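Local atomic coordinates of SusD homolog (PDB entry 3FDH), a protein that probably binds sugars at the cell surface as a SusD-like outer-membrane lipoprotein of a gut bacterium, serving glycan uptake. Residues Ile82-Ile93 with Ala112-Ile123. Residues are numbered along the deposited sequence; the frame is centred on the assembly and turned at random.
Sequences IYSSLKNARIII and AEVMAAYNCALI
Asn119, packed against CB of Ser85 across the interface, holds the carbonyl of Met115 (a selenomethionine) in its own helix: O of Met115 accepts ND2 of Asn119 at 2.8 Å, a bent bond (138° at the hydrogen) from above the carbonyl plane, and the backbone N of Asn119 from the opposite face. The amide is further held by Asn36 ND2 at OD1 and Thr32 OG1 at ND2, while Ser85 OG is hydrogen-bonded to Ser31 OG and Asn36 ND2. No hydrogen bond crosses between the segments; most remaining contacts join apolar side chains. Leu86, with CG anti to the backbone N (chi1 175°), swings both methyls toward Cys120 and enters as a knob among Ala116, Asn119, Cys120 and Ile123, CD1 3.7 Å from SG of Cys120. CD1 of Ile123 lies over one face of the Tyr83 ring in a CH-pi contact, 3.6 Å from its centroid; CG1 of Ile123 lies against CG2 of Ile82 at a tight 3.5 Å. A leucine in place of Tyr83 would probably cost Ile123 this flat cover and leave the carbonyl of Pro131 without its phenol partner. At the other end CB of Ala112 sits unusually close, 3.4 Å, to CG2 of Ile92. Segments 82-93 and 112-123 run roughly antiparallel (153°), axes approaching to 8.6 Å, consecutive helices consistent with the TPR-related SusD family, flanked by helices 21-37 and 154-171, with helix 191-208 packing against helix 106-127.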
ATOM      1  N   ILE A  82       8.721   9.147   7.601  1.00 29.63           N
ATOM      2  CA  ILE A  82       8.420   7.903   8.285  1.00 29.78           C
ATOM      3  C   ILE A  82       9.097   7.899   9.666  1.00 29.86           C
ATOM      4  O   ILE A  82       8.477   7.576  10.666  1.00 32.05           O
ATOM      5  CB  ILE A  82       8.823   6.687   7.444  1.00 30.53           C
ATOM      6  CG1 ILE A  82       7.895   6.586   6.215  1.00 32.99           C
ATOM      7  CG2 ILE A  82       8.764   5.417   8.288  1.00 30.39           C
ATOM      8  CD1 ILE A  82       8.528   5.768   5.053  1.00 32.37           C
ATOM      9  N   TYR A  83      10.358   8.299   9.705  1.00 29.44           N
ATOM     10  CA  TYR A  83      11.098   8.382  10.968  1.00 28.69           C
ATOM     11  C   TYR A  83      10.478   9.431  11.886  1.00 29.48           C
ATOM     12  O   TYR A  83      10.334   9.222  13.085  1.00 29.33           O
ATOM     13  CB  TYR A  83      12.585   8.639  10.765  1.00 29.90           C
ATOM     14  CG  TYR A  83      13.358   7.376  10.455  1.00 32.91           C
ATOM     15  CD1 TYR A  83      13.732   6.518  11.478  1.00 35.28           C
ATOM     16  CD2 TYR A  83      13.737   7.061   9.150  1.00 32.84           C
ATOM     17  CE1 TYR A  83      14.450   5.374  11.223  1.00 34.79           C
ATOM     18  CE2 TYR A  83      14.456   5.895   8.871  1.00 33.29           C
ATOM     19  CZ  TYR A  83      14.809   5.054   9.916  1.00 29.03           C
ATOM     20  OH  TYR A  83      15.520   3.886   9.705  1.00 26.68           O
ATOM     21  N   SER A  84      10.033  10.520  11.298  1.00 29.42           N
ATOM     22  CA  SER A  84       9.366  11.575  12.079  1.00 31.35           C
ATOM     23  C   SER A  84       8.078  11.061  12.757  1.00 30.22           C
ATOM     24  O   SER A  84       7.794  11.357  13.911  1.00 29.77           O
ATOM     25  CB  SER A  84       9.011  12.771  11.185  1.00 31.84           C
ATOM     26  OG  SER A  84       8.302  13.738  11.952  1.00 39.05           O
ATOM     27  N   SER A  85       7.289  10.316  12.001  1.00 30.32           N
ATOM     28  CA  SER A  85       6.017   9.783  12.500  1.00 29.22           C
ATOM     29  C   SER A  85       6.284   8.741  13.564  1.00 31.15           C
ATOM     30  O   SER A  85       5.563   8.659  14.546  1.00 31.72           O
ATOM     31  CB  SER A  85       5.180   9.192  11.364  1.00 28.90           C
ATOM     32  OG  SER A  85       4.911  10.154  10.376  1.00 29.60           O
ATOM     33  N   LEU A  86       7.376   7.990  13.386  1.00 32.01           N
ATOM     34  CA  LEU A  86       7.789   6.955  14.350  1.00 29.90           C
ATOM     35  C   LEU A  86       8.203   7.606  15.652  1.00 29.14           C
ATOM     36  O   LEU A  86       7.801   7.187  16.731  1.00 27.89           O
ATOM     37  CB  LEU A  86       8.934   6.082  13.808  1.00 30.51           C
ATOM     38  CG  LEU A  86       9.555   5.038  14.748  1.00 32.69           C
ATOM     39  CD1 LEU A  86       8.492   4.124  15.283  1.00 29.80           C
ATOM     40  CD2 LEU A  86      10.664   4.187  14.066  1.00 26.69           C
ATOM     41  N   LYS A  87       8.983   8.658  15.536  1.00 26.99           N
ATOM     42  CA  LYS A  87       9.451   9.379  16.711  1.00 29.24           C
ATOM     43  C   LYS A  87       8.266   9.891  17.505  1.00 28.80           C
ATOM     44  O   LYS A  87       8.226   9.773  18.717  1.00 28.95           O
ATOM     45  CB  LYS A  87      10.336  10.561  16.302  1.00 29.63           C
ATOM     46  CG  LYS A  87      10.898  11.379  17.463  1.00 32.36           C
ATOM     47  CD  LYS A  87      11.749  12.544  16.953  1.00 39.53           C
ATOM     48  N   ASN A  88       7.312  10.464  16.792  1.00 27.15           N
ATOM     49  CA  ASN A  88       6.139  11.069  17.417  1.00 27.75           C
ATOM     50  C   ASN A  88       5.324   9.997  18.140  1.00 28.87           C
ATOM     51  O   ASN A  88       4.858  10.199  19.258  1.00 29.03           O
ATOM     52  CB  ASN A  88       5.262  11.814  16.385  1.00 26.28           C
ATOM     53  CG  ASN A  88       5.869  13.119  15.935  1.00 29.38           C
ATOM     54  OD1 ASN A  88       6.718  13.686  16.631  1.00 33.05           O
ATOM     55  ND2 ASN A  88       5.421  13.629  14.775  1.00 30.58           N
ATOM     56  N   ALA A  89       5.169   8.846  17.491  1.00 28.88           N
ATOM     57  CA  ALA A  89       4.414   7.717  18.086  1.00 27.62           C
ATOM     58  C   ALA A  89       5.070   7.289  19.389  1.00 29.14           C
ATOM     59  O   ALA A  89       4.421   6.993  20.389  1.00 27.52           O
ATOM     60  CB  ALA A  89       4.330   6.523  17.118  1.00 28.18           C
ATOM     61  N   ARG A  90       6.385   7.319  19.364  1.00 29.63           N
ATOM     62  CA  ARG A  90       7.179   6.887  20.506  1.00 28.46           C
ATOM     63  C   ARG A  90       7.079   7.882  21.637  1.00 28.45           C
ATOM     64  O   ARG A  90       7.128   7.512  22.806  1.00 27.44           O
ATOM     65  CB  ARG A  90       8.625   6.616  20.121  1.00 28.87           C
ATOM     66  CG  ARG A  90       8.748   5.306  19.376  1.00 28.62           C
ATOM     67  CD  ARG A  90      10.129   5.104  18.829  1.00 31.02           C
ATOM     68  NE  ARG A  90      10.345   3.738  18.371  1.00 32.62           N
ATOM     69  CZ  ARG A  90      11.417   3.325  17.702  1.00 33.99           C
ATOM     70  NH1 ARG A  90      12.352   4.183  17.349  1.00 33.28           N
ATOM     71  NH2 ARG A  90      11.546   2.049  17.380  1.00 30.33           N
ATOM     72  N   ILE A  91       6.907   9.142  21.265  1.00 28.49           N
ATOM     73  CA  ILE A  91       6.729  10.213  22.272  1.00 28.28           C
ATOM     74  C   ILE A  91       5.395   9.965  22.975  1.00 27.99           C
ATOM     75  O   ILE A  91       5.291  10.058  24.194  1.00 28.69           O
ATOM     76  CB  ILE A  91       6.806  11.624  21.656  1.00 28.53           C
ATOM     77  CG1 ILE A  91       8.264  11.956  21.294  1.00 26.70           C
ATOM     78  CG2 ILE A  91       6.273  12.663  22.621  1.00 28.18           C
ATOM     79  CD1 ILE A  91       8.437  13.176  20.388  1.00 26.44           C
ATOM     80  N   ILE A  92       4.385   9.583  22.204  1.00 28.19           N
ATOM     81  CA  ILE A  92       3.071   9.307  22.777  1.00 28.53           C
ATOM     82  C   ILE A  92       3.190   8.140  23.760  1.00 28.86           C
ATOM     83  O   ILE A  92       2.658   8.154  24.876  1.00 28.20           O
ATOM     84  CB  ILE A  92       2.050   8.900  21.701  1.00 28.15           C
ATOM     85  CG1 ILE A  92       1.734  10.085  20.756  1.00 28.35           C
ATOM     86  CG2 ILE A  92       0.793   8.388  22.378  1.00 27.74           C
ATOM     87  CD1 ILE A  92       0.831   9.731  19.524  1.00 25.67           C
ATOM     88  N   ILE A  93       3.934   7.138  23.327  1.00 29.67           N
ATOM     89  CA  ILE A  93       4.043   5.892  24.088  1.00 29.88           C
ATOM     90  C   ILE A  93       4.680   6.196  25.418  1.00 28.61           C
ATOM     91  O   ILE A  93       4.254   5.703  26.460  1.00 29.65           O
ATOM     92  CB  ILE A  93       4.816   4.799  23.329  1.00 28.63           C
ATOM     93  CG1 ILE A  93       4.050   4.410  22.051  1.00 26.04           C
ATOM     94  CG2 ILE A  93       5.064   3.624  24.269  1.00 27.73           C
ATOM     95  CD1 ILE A  93       4.768   3.472  21.131  1.00 23.46           C
ATOM     96  N   ALA A 112      -1.133   4.434  19.290  1.00 27.15           N
ATOM     97  CA  ALA A 112       0.218   4.911  18.963  1.00 27.26           C
ATOM     98  C   ALA A 112       1.162   3.744  18.712  1.00 27.59           C
ATOM     99  O   ALA A 112       2.042   3.824  17.858  1.00 27.85           O
ATOM    100  CB  ALA A 112       0.775   5.825  20.071  1.00 25.94           C
ATOM    101  N   GLU A 113       0.945   2.652  19.433  1.00 27.05           N
ATOM    102  CA  GLU A 113       1.792   1.452  19.304  1.00 27.14           C
ATOM    103  C   GLU A 113       1.546   0.812  17.947  1.00 28.30           C
ATOM    104  O   GLU A 113       2.473   0.366  17.265  1.00 28.38           O
ATOM    105  CB  GLU A 113       1.549   0.468  20.458  1.00 28.32           C
ATOM    106  CG  GLU A 113       2.269   0.932  21.724  1.00 28.11           C
ATOM    107  CD  GLU A 113       1.801   0.286  23.028  1.00 31.50           C
ATOM    108  OE1 GLU A 113       0.665  -0.213  23.086  1.00 28.92           O
ATOM    109  OE2 GLU A 113       2.572   0.339  24.023  1.00 30.63           O
ATOM    110  N   VAL A 114       0.298   0.852  17.529  1.00 27.32           N
ATOM    111  CA  VAL A 114      -0.076   0.355  16.206  1.00 28.41           C
ATOM    112  C   VAL A 114       0.572   1.246  15.113  1.00 29.59           C
ATOM    113  O   VAL A 114       1.097   0.771  14.105  1.00 28.93           O
ATOM    114  CB  VAL A 114      -1.621   0.288  16.026  1.00 26.81           C
ATOM    115  CG1 VAL A 114      -2.003  -0.015  14.521  1.00 26.43           C
ATOM    116  CG2 VAL A 114      -2.225  -0.758  16.973  1.00 28.33           C
HETATM  117  N   MSE A 115       0.571   2.551  15.328  1.00 28.81           N
HETATM  118  CA  MSE A 115       1.159   3.425  14.306  1.00 28.65           C
HETATM  119  C   MSE A 115       2.657   3.262  14.295  1.00 29.74           C
HETATM  120  O   MSE A 115       3.295   3.432  13.257  1.00 31.34           O
HETATM  121  CB  MSE A 115       0.818   4.899  14.516  1.00 28.03           C
HETATM  122  CG  MSE A 115      -0.646   5.253  14.380  1.00 27.01           C
HETATM  123 SE   MSE A 115      -1.077   5.255  12.519  0.75 26.25          SE
HETATM  124  CE  MSE A 115      -1.877   3.551  12.280  1.00 27.45           C
ATOM    125  N   ALA A 116       3.214   2.923  15.449  1.00 29.33           N
ATOM    126  CA  ALA A 116       4.685   2.756  15.551  1.00 28.52           C
ATOM    127  C   ALA A 116       5.056   1.514  14.727  1.00 29.26           C
ATOM    128  O   ALA A 116       6.022   1.501  13.975  1.00 29.83           O
ATOM    129  CB  ALA A 116       5.132   2.605  16.991  1.00 28.92           C
ATOM    130  N   ALA A 117       4.249   0.477  14.897  1.00 29.78           N
ATOM    131  CA  ALA A 117       4.463  -0.788  14.213  1.00 27.94           C
ATOM    132  C   ALA A 117       4.378  -0.562  12.724  1.00 28.92           C
ATOM    133  O   ALA A 117       5.185  -1.063  11.946  1.00 28.89           O
ATOM    134  CB  ALA A 117       3.418  -1.837  14.651  1.00 26.96           C
ATOM    135  N   TYR A 118       3.388   0.222  12.346  1.00 28.62           N
ATOM    136  CA  TYR A 118       3.098   0.453  10.932  1.00 27.91           C
ATOM    137  C   TYR A 118       4.248   1.145  10.251  1.00 29.69           C
ATOM    138  O   TYR A 118       4.648   0.784   9.147  1.00 29.44           O
ATOM    139  CB  TYR A 118       1.793   1.251  10.755  1.00 29.01           C
ATOM    140  CG  TYR A 118       1.196   1.135   9.380  1.00 26.69           C
ATOM    141  CD1 TYR A 118       1.701   1.871   8.317  1.00 32.27           C
ATOM    142  CD2 TYR A 118       0.118   0.312   9.145  1.00 27.56           C
ATOM    143  CE1 TYR A 118       1.156   1.777   7.037  1.00 30.06           C
ATOM    144  CE2 TYR A 118      -0.434   0.217   7.884  1.00 29.38           C
ATOM    145  CZ  TYR A 118       0.081   0.963   6.832  1.00 29.41           C
ATOM    146  OH  TYR A 118      -0.483   0.856   5.570  1.00 30.92           O
ATOM    147  N   ASN A 119       4.795   2.131  10.944  1.00 28.68           N
ATOM    148  CA  ASN A 119       5.901   2.918  10.390  1.00 28.59           C
ATOM    149  C   ASN A 119       7.209   2.156  10.399  1.00 28.63           C
ATOM    150  O   ASN A 119       8.027   2.285   9.480  1.00 27.60           O
ATOM    151  CB  ASN A 119       6.004   4.270  11.074  1.00 27.33           C
ATOM    152  CG  ASN A 119       4.907   5.210  10.612  1.00 28.22           C
ATOM    153  OD1 ASN A 119       4.923   5.692   9.476  1.00 29.33           O
ATOM    154  ND2 ASN A 119       3.926   5.438  11.469  1.00 26.85           N
ATOM    155  N   CYS A 120       7.381   1.310  11.404  1.00 28.14           N
ATOM    156  CA  CYS A 120       8.583   0.474  11.440  1.00 28.53           C
ATOM    157  C   CYS A 120       8.578  -0.465  10.269  1.00 29.39           C
ATOM    158  O   CYS A 120       9.614  -0.767   9.673  1.00 30.48           O
ATOM    159  CB  CYS A 120       8.676  -0.346  12.725  1.00 29.57           C
ATOM    160  SG  CYS A 120       9.168   0.643  14.187  1.00 31.35           S
ATOM    161  N   ALA A 121       7.394  -0.926   9.937  1.00 30.05           N
ATOM    162  CA  ALA A 121       7.228  -1.875   8.821  1.00 29.97           C
ATOM    163  C   ALA A 121       7.561  -1.203   7.503  1.00 30.37           C
ATOM    164  O   ALA A 121       8.188  -1.795   6.618  1.00 30.75           O
ATOM    165  CB  ALA A 121       5.808  -2.410   8.790  1.00 28.54           C
ATOM    166  N   LEU A 122       7.133   0.041   7.356  1.00 29.58           N
ATOM    167  CA  LEU A 122       7.433   0.778   6.092  1.00 30.03           C
ATOM    168  C   LEU A 122       8.940   0.901   5.970  1.00 30.83           C
ATOM    169  O   LEU A 122       9.543   0.739   4.917  1.00 31.06           O
ATOM    170  CB  LEU A 122       6.731   2.155   6.056  1.00 30.70           C
ATOM    171  CG  LEU A 122       5.211   2.149   5.861  1.00 29.71           C
ATOM    172  CD1 LEU A 122       4.612   3.534   6.153  1.00 31.01           C
ATOM    173  CD2 LEU A 122       4.829   1.663   4.459  1.00 28.46           C
ATOM    174  N   ILE A 123       9.572   1.134   7.098  1.00 30.14           N
ATOM    175  CA  ILE A 123      11.022   1.269   7.087  1.00 29.19           C
ATOM    176  C   ILE A 123      11.648  -0.048   6.641  1.00 28.43           C
ATOM    177  O   ILE A 123      12.506  -0.124   5.739  1.00 29.62           O
ATOM    178  CB  ILE A 123      11.596   1.634   8.488  1.00 29.64           C
ATOM    179  CG1 ILE A 123      11.276   3.087   8.861  1.00 32.42           C
ATOM    180  CG2 ILE A 123      13.103   1.494   8.500  1.00 30.71           C
ATOM    181  CD1 ILE A 123      11.694   3.461  10.280  1.00 31.26           C
TER